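Local coordinates for protein geranyltranstransferase (IspA) (Helicobacter pylori, PDB 3LLW) that probably catalyses the magnesium-dependent, chain-lengthening condensation of isoprenoid diphosphates, as in other members of the farnesyl/geranylgeranyl diphosphate synthase family, at residues 131-134 against 135-139; 176-179 against 180-184; 263-266 against 267-271. One frame throughout, in Å; residues are numbered along the deposited sequence.

In the fold
All three contacts are local, and each lies along or at an end of a single helix of the largely helical prenyl synthase fold. Contact 1, at the C-terminal end of helix 117-137, is the buried one and faces the second subunit. Contacts 2 and 3 lie on the other side of the chain's centre, partly buried, with their own centres about 16 Å apart; helix 255-259 packs against both. Chemistry follows position: side chains of contact 1 donate to the last carbonyls of a helix, those of contact 2 accept from backbone amides at the start of helix 178-204 and also touch the second subunit, and contact 3, inside helix 261-279, relies mainly on backbone bonds.

Contact 1. Residues 131-134 against 135-139; sequences SFEL and LSNAL
The last turns of helix 117-137, which lies at the subunit interface of this prenyl synthase fold, bring N137 and S136 back onto the carbonyls of E133 and F132. E133 O is gripped twice by one residue. The N137 backbone N reaches it at 3.0 Å, while the N137 side-chain ND2 donates to the same E133 O at 2.8 Å with an N-H...O angle of 163°. The two donors arrive from opposite faces of the carbonyl plane, and the oxygen lies close to the plane of the N137 amide, a geometry that fixes the rotation of this group. With CG beside its own backbone N (chi1 -77°), the asparagine folds back toward E133. The E133 side chain runs alongside it, pointing the same way, its CG 3.5 Å from N137 ND2 and the carboxylate turned 54° from the amide.

S136 also turns back. Its backbone N bonds to F132 O at 3.0 Å, and its hydroxyl, placed between backbone N and carbonyl carbon, lies within reach of two acceptors, F132 O and E133 O, without a settled choice between them.

L134, L135 and F132 pack largely on apolar neighbours: L135 reaches I149 and L152 of helix 142-156, L134 touches L81 of helix 73-94, and the F132 ring stacks on F132 of the second subunit, whose K150 lies beside S136 and N137. Closer in, the S131 CB sits over one face of the F132 ring, 4.2 Å above its plane and displaced toward the rim.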
ATOM      1  N   SER A 131      -0.231   2.045   6.213  1.00 38.82           N
ATOM      2  CA  SER A 131      -0.474   0.782   6.932  1.00 36.41           C
ATOM      3  C   SER A 131       0.742  -0.126   6.917  1.00 39.36           C
ATOM      4  O   SER A 131       1.011  -0.843   7.863  1.00 42.04           O
ATOM      5  CB  SER A 131      -1.611   0.014   6.261  1.00 36.64           C
ATOM      6  OG  SER A 131      -2.719   0.856   6.032  1.00 46.64           O
ATOM      7  N   PHE A 132       1.473  -0.084   5.815  1.00 43.02           N
ATOM      8  CA  PHE A 132       2.647  -0.905   5.650  1.00 33.86           C
ATOM      9  C   PHE A 132       3.876  -0.291   6.294  1.00 38.10           C
ATOM     10  O   PHE A 132       4.743  -1.026   6.815  1.00 37.83           O
ATOM     11  CB  PHE A 132       2.797  -1.298   4.171  1.00 35.56           C
ATOM     12  CG  PHE A 132       1.564  -2.010   3.636  1.00 35.65           C
ATOM     13  CD1 PHE A 132       1.327  -3.336   3.962  1.00 29.46           C
ATOM     14  CD2 PHE A 132       0.591  -1.319   2.885  1.00 30.63           C
ATOM     15  CE1 PHE A 132       0.177  -4.001   3.518  1.00 28.87           C
ATOM     16  CE2 PHE A 132      -0.572  -1.977   2.433  1.00 24.91           C
ATOM     17  CZ  PHE A 132      -0.771  -3.324   2.740  1.00 35.65           C
ATOM     18  N   GLU A 133       3.918   1.040   6.337  1.00 31.65           N
ATOM     19  CA  GLU A 133       4.953   1.764   7.072  1.00 40.87           C
ATOM     20  C   GLU A 133       4.808   1.551   8.566  1.00 43.38           C
ATOM     21  O   GLU A 133       5.798   1.263   9.239  1.00 51.73           O
ATOM     22  CB  GLU A 133       4.958   3.262   6.754  1.00 48.58           C
ATOM     23  CG  GLU A 133       6.186   4.007   7.324  1.00 55.28           C
ATOM     24  CD  GLU A 133       6.284   5.473   6.897  1.00 57.12           C
ATOM     25  OE1 GLU A 133       5.277   6.055   6.421  1.00 59.38           O
ATOM     26  OE2 GLU A 133       7.386   6.045   7.047  1.00 70.00           O
ATOM     27  N   LEU A 134       3.578   1.647   9.070  1.00 37.25           N
ATOM     28  CA  LEU A 134       3.292   1.383  10.485  1.00 40.15           C
ATOM     29  C   LEU A 134       3.715  -0.028  10.874  1.00 41.04           C
ATOM     30  O   LEU A 134       4.416  -0.219  11.866  1.00 44.11           O
ATOM     31  CB  LEU A 134       1.804   1.572  10.809  1.00 40.14           C
ATOM     32  CG  LEU A 134       1.244   2.987  11.020  1.00 47.75           C
ATOM     33  CD1 LEU A 134      -0.266   2.925  11.069  1.00 44.62           C
ATOM     34  CD2 LEU A 134       1.804   3.682  12.286  1.00 41.84           C
ATOM     35  N   LEU A 135       3.304  -1.000  10.066  1.00 42.84           N
ATOM     36  CA  LEU A 135       3.577  -2.421  10.331  1.00 45.15           C
ATOM     37  C   LEU A 135       5.076  -2.710  10.340  1.00 39.49           C
ATOM     38  O   LEU A 135       5.584  -3.307  11.276  1.00 51.25           O
ATOM     39  CB  LEU A 135       2.869  -3.262   9.275  1.00 42.53           C
ATOM     40  CG  LEU A 135       2.015  -4.465   9.630  1.00 52.23           C
ATOM     41  CD1 LEU A 135       1.245  -4.210  10.881  1.00 54.74           C
ATOM     42  CD2 LEU A 135       1.062  -4.763   8.482  1.00 46.69           C
ATOM     43  N   SER A 136       5.781  -2.226   9.316  1.00 43.51           N
ATOM     44  CA  SER A 136       7.222  -2.421   9.166  1.00 40.20           C
ATOM     45  C   SER A 136       8.072  -1.704  10.219  1.00 44.95           C
ATOM     46  O   SER A 136       9.196  -2.134  10.514  1.00 50.36           O
ATOM     47  CB  SER A 136       7.686  -2.068   7.747  1.00 35.17           C
ATOM     48  OG  SER A 136       7.456  -0.695   7.461  1.00 47.30           O
ATOM     49  N   ASN A 137       7.531  -0.641  10.807  1.00 47.03           N
ATOM     50  CA  ASN A 137       8.202   0.046  11.916  1.00 48.04           C
ATOM     51  C   ASN A 137       7.846  -0.429  13.343  1.00 48.27           C
ATOM     52  O   ASN A 137       8.417   0.055  14.322  1.00 54.06           O
ATOM     53  CB  ASN A 137       8.030   1.557  11.777  1.00 47.08           C
ATOM     54  CG  ASN A 137       8.949   2.139  10.715  1.00 54.73           C
ATOM     55  OD1 ASN A 137      10.127   2.381  10.969  1.00 63.10           O
ATOM     56  ND2 ASN A 137       8.418   2.346   9.511  1.00 49.75           N
ATOM     57  N   ALA A 138       6.907  -1.367  13.456  1.00 44.04           N
ATOM     58  CA  ALA A 138       6.600  -2.010  14.735  1.00 46.52           C
ATOM     59  C   ALA A 138       7.746  -2.934  15.158  1.00 49.06           C
ATOM     60  O   ALA A 138       8.236  -3.726  14.360  1.00 57.73           O
ATOM     61  CB  ALA A 138       5.283  -2.789  14.644  1.00 41.26           C
ATOM     62  N   LEU A 139       8.159  -2.830  16.417  1.00 57.93           N
ATOM     63  CA  LEU A 139       9.359  -3.514  16.912  1.00 60.45           C
ATOM     64  C   LEU A 139       9.099  -4.918  17.453  1.00 60.24           C
ATOM     65  O   LEU A 139       9.194  -5.151  18.661  1.00 63.79           O
ATOM     66  CB  LEU A 139      10.050  -2.673  17.993  1.00 58.49           C
ATOM     67  CG  LEU A 139      10.453  -1.225  17.718  1.00 66.05           C
ATOM     68  CD1 LEU A 139      11.094  -0.646  18.971  1.00 67.21           C
ATOM     69  CD2 LEU A 139      11.389  -1.100  16.510  1.00 62.79           C
TER

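Contact 2. Residues 176-179 against 180-184; sequences LNLE and QLTFL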
ATOM      1  N   LEU A 176     -27.811  -9.739  -7.769  1.00 41.67           N
ATOM      2  CA  LEU A 176     -26.820 -10.809  -7.802  1.00 42.82           C
ATOM      3  C   LEU A 176     -27.456 -12.083  -7.257  1.00 42.67           C
ATOM      4  O   LEU A 176     -28.346 -12.010  -6.419  1.00 45.42           O
ATOM      5  CB  LEU A 176     -25.612 -10.413  -6.953  1.00 35.59           C
ATOM      6  CG  LEU A 176     -24.793  -9.203  -7.419  1.00 37.73           C
ATOM      7  CD1 LEU A 176     -23.785  -8.848  -6.375  1.00 38.78           C
ATOM      8  CD2 LEU A 176     -24.109  -9.415  -8.759  1.00 35.50           C
ATOM      9  N   ASN A 177     -27.018 -13.252  -7.735  1.00 48.01           N
ATOM     10  CA  ASN A 177     -27.473 -14.498  -7.132  1.00 44.92           C
ATOM     11  C   ASN A 177     -26.793 -14.692  -5.783  1.00 43.17           C
ATOM     12  O   ASN A 177     -25.890 -13.928  -5.437  1.00 42.91           O
ATOM     13  CB  ASN A 177     -27.319 -15.719  -8.067  1.00 44.53           C
ATOM     14  CG  ASN A 177     -25.863 -16.091  -8.375  1.00 41.20           C
ATOM     15  OD1 ASN A 177     -24.993 -16.069  -7.513  1.00 41.51           O
ATOM     16  ND2 ASN A 177     -25.614 -16.487  -9.615  1.00 37.81           N
ATOM     17  N   LEU A 178     -27.228 -15.710  -5.047  1.00 46.00           N
ATOM     18  CA  LEU A 178     -26.646 -16.095  -3.755  1.00 51.29           C
ATOM     19  C   LEU A 178     -25.145 -16.317  -3.763  1.00 49.27           C
ATOM     20  O   LEU A 178     -24.447 -15.823  -2.881  1.00 55.39           O
ATOM     21  CB  LEU A 178     -27.333 -17.358  -3.203  1.00 53.01           C
ATOM     22  CG  LEU A 178     -26.932 -17.785  -1.784  1.00 55.16           C
ATOM     23  CD1 LEU A 178     -27.467 -16.781  -0.780  1.00 49.84           C
ATOM     24  CD2 LEU A 178     -27.391 -19.205  -1.456  1.00 58.61           C
ATOM     25  N   GLU A 179     -24.655 -17.067  -4.741  1.00 47.82           N
ATOM     26  CA  GLU A 179     -23.235 -17.391  -4.817  1.00 52.37           C
ATOM     27  C   GLU A 179     -22.403 -16.132  -5.036  1.00 49.47           C
ATOM     28  O   GLU A 179     -21.345 -15.947  -4.428  1.00 39.63           O
ATOM     29  CB  GLU A 179     -22.978 -18.375  -5.960  1.00 53.08           C
ATOM     30  CG  GLU A 179     -21.505 -18.783  -6.136  1.00 67.77           C
ATOM     31  CD  GLU A 179     -21.308 -19.931  -7.132  1.00 74.47           C
ATOM     32  OE1 GLU A 179     -22.168 -20.847  -7.186  1.00 90.80           O
ATOM     33  OE2 GLU A 179     -20.283 -19.922  -7.855  1.00 84.43           O
ATOM     34  N   GLN A 180     -22.892 -15.249  -5.897  1.00 42.55           N
ATOM     35  CA  GLN A 180     -22.088 -14.109  -6.239  1.00 45.45           C
ATOM     36  C   GLN A 180     -22.158 -13.034  -5.149  1.00 42.31           C
ATOM     37  O   GLN A 180     -21.141 -12.404  -4.843  1.00 38.52           O
ATOM     38  CB  GLN A 180     -22.300 -13.671  -7.700  1.00 44.64           C
ATOM     39  CG  GLN A 180     -23.627 -13.151  -8.096  1.00 54.32           C
ATOM     40  CD  GLN A 180     -23.904 -13.303  -9.589  1.00 51.14           C
ATOM     41  OE1 GLN A 180     -25.038 -13.138 -10.018  1.00 54.84           O
ATOM     42  NE2 GLN A 180     -22.878 -13.632 -10.378  1.00 46.35           N
ATOM     43  N   LEU A 181     -23.311 -12.936  -4.484  1.00 45.35           N
ATOM     44  CA  LEU A 181     -23.485 -12.040  -3.336  1.00 46.00           C
ATOM     45  C   LEU A 181     -22.669 -12.454  -2.103  1.00 50.11           C
ATOM     46  O   LEU A 181     -22.143 -11.596  -1.389  1.00 53.73           O
ATOM     47  CB  LEU A 181     -24.958 -11.896  -2.973  1.00 43.67           C
ATOM     48  CG  LEU A 181     -25.348 -10.824  -1.942  1.00 57.57           C
ATOM     49  CD1 LEU A 181     -24.829  -9.394  -2.294  1.00 39.80           C
ATOM     50  CD2 LEU A 181     -26.857 -10.838  -1.737  1.00 46.66           C
ATOM     51  N   THR A 182     -22.558 -13.759  -1.864  1.00 46.36           N
ATOM     52  CA  THR A 182     -21.717 -14.278  -0.783  1.00 39.97           C
ATOM     53  C   THR A 182     -20.244 -14.017  -1.102  1.00 38.81           C
ATOM     54  O   THR A 182     -19.455 -13.686  -0.217  1.00 44.64           O
ATOM     55  CB  THR A 182     -21.960 -15.805  -0.542  1.00 43.84           C
ATOM     56  OG1 THR A 182     -23.362 -16.064  -0.406  1.00 41.87           O
ATOM     57  CG2 THR A 182     -21.293 -16.268   0.722  1.00 36.72           C
ATOM     58  N   PHE A 183     -19.886 -14.157  -2.374  1.00 36.89           N
ATOM     59  CA  PHE A 183     -18.539 -13.889  -2.854  1.00 35.93           C
ATOM     60  C   PHE A 183     -18.191 -12.409  -2.713  1.00 36.04           C
ATOM     61  O   PHE A 183     -17.101 -12.064  -2.295  1.00 36.11           O
ATOM     62  CB  PHE A 183     -18.440 -14.314  -4.322  1.00 38.57           C
ATOM     63  CG  PHE A 183     -17.062 -14.212  -4.901  1.00 47.26           C
ATOM     64  CD1 PHE A 183     -16.601 -13.007  -5.450  1.00 48.98           C
ATOM     65  CD2 PHE A 183     -16.237 -15.324  -4.947  1.00 33.91           C
ATOM     66  CE1 PHE A 183     -15.320 -12.908  -5.993  1.00 46.11           C
ATOM     67  CE2 PHE A 183     -14.957 -15.237  -5.507  1.00 42.57           C
ATOM     68  CZ  PHE A 183     -14.499 -14.022  -6.024  1.00 38.10           C
ATOM     69  N   LEU A 184     -19.110 -11.532  -3.096  1.00 35.84           N
ATOM     70  CA  LEU A 184     -18.848 -10.116  -2.972  1.00 33.54           C
ATOM     71  C   LEU A 184     -18.546  -9.782  -1.521  1.00 30.25           C
ATOM     72  O   LEU A 184     -17.516  -9.161  -1.226  1.00 35.01           O
ATOM     73  CB  LEU A 184     -19.999  -9.297  -3.589  1.00 36.73           C
ATOM     74  CG  LEU A 184     -20.555  -7.944  -3.140  1.00 47.50           C
ATOM     75  CD1 LEU A 184     -19.570  -7.002  -2.513  1.00 47.15           C
ATOM     76  CD2 LEU A 184     -21.173  -7.285  -4.374  1.00 45.35           C
TER
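N177 and Q180 form a capping box at the start of helix 178-204, with N177 as the N-cap. Two reciprocal hydrogen bonds define it. N177 OD1 accepts from the Q180 backbone N at 2.8 Å, the donor lying nearly on the extension of the C=O bond. In return Q180 OE1 accepts from the N177 backbone N at 3.0 Å, through an almost straight N-H...O angle of 175°. In both residues CG sits between the backbone N and the carbonyl carbon (chi1 near +65°), which folds each side chain toward the other's amide. The two side-chain amides lie stacked, their planes 6° apart, although the chains themselves cross at about a right angle.

Further polar bonds tie the first turn to the next. N177 O receives L181 N at 2.9 Å. L178 O takes two donors from opposite faces of its plane, the T182 hydroxyl OG1 at 2.7 Å and the T182 backbone N, so the hydroxyl donates back into the turn before it.

Among the apolar contacts, L176, the residue before the N-cap, meets L181 in the hydrophobic staple that accompanies a capping box, CD1 to CD1 at 4.2 Å. In additional packing, L176 CD1 lies 3.6 Å from L184 CD2, the two leucines crossing roughly perpendicularly, and L176 CB rests on the aliphatic part of Q180, 3.6 Å from its CG.

Around this helix start, L178 and L181 pack on F255 and L258 of helix 255-259, F183 rests on L163 and L167 of helix 161-170, and F32 of the second subunit lies against L176 and Q180.

Contact 3. Residues 263-266 against 267-271; sequences RANN and YAQTL
T270 N donates to N266 O at 2.9 Å, the shortest bond in a regular series of backbone hydrogen bonds. Y267 N bonds to R263 O and A268 N to A264 O, each at 3.0 Å. Q269 returns to N265 through both its backbone and its side chain: the Q269 backbone N donates to N265 O at 3.2 Å, and its NE2 adds a weak bond to the same N265 O at 3.3 Å. With CG beside the backbone N (chi1 -52°), the glutamine brings that atom to 3.2 Å from N265 O, and the bend at chi2 (-43°) then turns the amide back so that NE2 reaches the same oxygen. The polar end of N265 itself turns to the preceding turn, where ND2 donates to L261 O.

Packing between the side chains is lighter. N266 slants across T270, its amide ND2 3.9 Å from the methyl CG2. With CG opposite its backbone N (chi1 -174°), Y267 carries its ring away from residues 263-266, toward helix 209-236, and L271 CD1 lies 3.6 Å above one face, offset toward the rim.

Beyond these residues, Y267 packs on L224 and V228 of helix 209-236 and on L259, while A268 meets I232 and A264 touches V256 of helix 255-259. The arrangement is that of an amphipathic alpha-helix in an all-alpha bundle: A264 and A268 are buried against neighbouring helices, and R263, N266, Q269 and T270 are exposed.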
ATOM      1  N   ARG A 263     -36.635 -13.316   5.773  1.00 63.91           N
ATOM      2  CA  ARG A 263     -35.675 -14.386   5.520  1.00 61.88           C
ATOM      3  C   ARG A 263     -34.232 -13.974   5.785  1.00 58.43           C
ATOM      4  O   ARG A 263     -33.428 -14.808   6.210  1.00 59.26           O
ATOM      5  CB  ARG A 263     -35.799 -14.905   4.094  1.00 64.36           C
ATOM      6  CG  ARG A 263     -37.016 -15.771   3.815  1.00 73.58           C
ATOM      7  CD  ARG A 263     -36.877 -16.399   2.433  1.00 92.23           C
ATOM      8  NE  ARG A 263     -38.165 -16.649   1.788  1.00101.96           N
ATOM      9  CZ  ARG A 263     -38.331 -16.806   0.477  1.00107.75           C
ATOM     10  NH1 ARG A 263     -39.544 -17.024  -0.017  1.00110.63           N
ATOM     11  NH2 ARG A 263     -37.289 -16.740  -0.346  1.00109.20           N
ATOM     12  N   ALA A 264     -33.904 -12.700   5.538  1.00 54.62           N
ATOM     13  CA  ALA A 264     -32.577 -12.168   5.900  1.00 55.39           C
ATOM     14  C   ALA A 264     -32.391 -12.173   7.410  1.00 55.90           C
ATOM     15  O   ALA A 264     -31.323 -12.557   7.910  1.00 53.35           O
ATOM     16  CB  ALA A 264     -32.359 -10.767   5.336  1.00 56.11           C
ATOM     17  N   ASN A 265     -33.443 -11.771   8.131  1.00 57.13           N
ATOM     18  CA  ASN A 265     -33.436 -11.830   9.586  1.00 58.65           C
ATOM     19  C   ASN A 265     -33.222 -13.237  10.119  1.00 59.29           C
ATOM     20  O   ASN A 265     -32.423 -13.419  11.032  1.00 60.19           O
ATOM     21  CB  ASN A 265     -34.697 -11.214  10.182  1.00 63.61           C
ATOM     22  CG  ASN A 265     -34.506  -9.754  10.563  1.00 70.42           C
ATOM     23  OD1 ASN A 265     -33.737  -9.428  11.478  1.00 69.34           O
ATOM     24  ND2 ASN A 265     -35.207  -8.867   9.862  1.00 61.38           N
ATOM     25  N   ASN A 266     -33.905 -14.221   9.530  1.00 58.19           N
ATOM     26  CA  ASN A 266     -33.750 -15.613   9.952  1.00 59.29           C
ATOM     27  C   ASN A 266     -32.372 -16.191   9.672  1.00 54.69           C
ATOM     28  O   ASN A 266     -31.809 -16.894  10.513  1.00 56.83           O
ATOM     29  CB  ASN A 266     -34.808 -16.518   9.332  1.00 66.42           C
ATOM     30  CG  ASN A 266     -34.766 -17.927   9.917  1.00 77.14           C
ATOM     31  OD1 ASN A 266     -35.111 -18.137  11.081  1.00 73.50           O
ATOM     32  ND2 ASN A 266     -34.316 -18.890   9.118  1.00 79.96           N
ATOM     33  N   TYR A 267     -31.836 -15.875   8.494  1.00 54.83           N
ATOM     34  CA  TYR A 267     -30.465 -16.225   8.118  1.00 49.84           C
ATOM     35  C   TYR A 267     -29.435 -15.717   9.119  1.00 49.77           C
ATOM     36  O   TYR A 267     -28.560 -16.478   9.568  1.00 46.02           O
ATOM     37  CB  TYR A 267     -30.165 -15.685   6.719  1.00 49.09           C
ATOM     38  CG  TYR A 267     -28.833 -16.079   6.115  1.00 43.95           C
ATOM     39  CD1 TYR A 267     -28.233 -17.315   6.395  1.00 44.45           C
ATOM     40  CD2 TYR A 267     -28.184 -15.221   5.225  1.00 48.69           C
ATOM     41  CE1 TYR A 267     -27.014 -17.667   5.825  1.00 38.78           C
ATOM     42  CE2 TYR A 267     -26.968 -15.565   4.650  1.00 43.56           C
ATOM     43  CZ  TYR A 267     -26.395 -16.794   4.953  1.00 41.76           C
ATOM     44  OH  TYR A 267     -25.205 -17.138   4.371  1.00 44.88           O
ATOM     45  N   ALA A 268     -29.543 -14.440   9.480  1.00 51.99           N
ATOM     46  CA  ALA A 268     -28.676 -13.869  10.506  1.00 53.55           C
ATOM     47  C   ALA A 268     -28.728 -14.718  11.787  1.00 60.03           C
ATOM     48  O   ALA A 268     -27.677 -15.113  12.317  1.00 52.43           O
ATOM     49  CB  ALA A 268     -29.056 -12.426  10.789  1.00 57.41           C
ATOM     50  N   GLN A 269     -29.948 -15.033  12.237  1.00 60.63           N
ATOM     51  CA  GLN A 269     -30.158 -15.872  13.425  1.00 61.95           C
ATOM     52  C   GLN A 269     -29.536 -17.267  13.334  1.00 58.76           C
ATOM     53  O   GLN A 269     -28.932 -17.727  14.300  1.00 57.87           O
ATOM     54  CB  GLN A 269     -31.647 -15.992  13.793  1.00 68.34           C
ATOM     55  CG  GLN A 269     -32.448 -14.669  13.929  1.00 83.85           C
ATOM     56  CD  GLN A 269     -31.722 -13.546  14.677  1.00 93.90           C
ATOM     57  OE1 GLN A 269     -31.158 -13.753  15.760  1.00 95.78           O
ATOM     58  NE2 GLN A 269     -31.757 -12.341  14.104  1.00 91.52           N
ATOM     59  N   THR A 270     -29.662 -17.941  12.193  1.00 56.50           N
ATOM     60  CA  THR A 270     -29.042 -19.269  12.070  1.00 57.47           C
ATOM     61  C   THR A 270     -27.516 -19.194  11.955  1.00 57.26           C
ATOM     62  O   THR A 270     -26.814 -20.060  12.481  1.00 59.09           O
ATOM     63  CB  THR A 270     -29.661 -20.161  10.945  1.00 56.26           C
ATOM     64  OG1 THR A 270     -29.307 -19.654   9.652  1.00 61.44           O
ATOM     65  CG2 THR A 270     -31.181 -20.245  11.075  1.00 52.98           C
ATOM     66  N   LEU A 271     -27.004 -18.156  11.290  1.00 56.71           N
ATOM     67  CA  LEU A 271     -25.551 -17.920  11.239  1.00 55.27           C
ATOM     68  C   LEU A 271     -24.972 -17.593  12.608  1.00 56.39           C
ATOM     69  O   LEU A 271     -23.938 -18.164  12.995  1.00 51.26           O
ATOM     70  CB  LEU A 271     -25.195 -16.805  10.256  1.00 58.98           C
ATOM     71  CG  LEU A 271     -24.862 -17.173   8.815  1.00 55.89           C
ATOM     72  CD1 LEU A 271     -24.585 -15.895   8.070  1.00 61.93           C
ATOM     73  CD2 LEU A 271     -23.668 -18.132   8.718  1.00 57.73           C
TER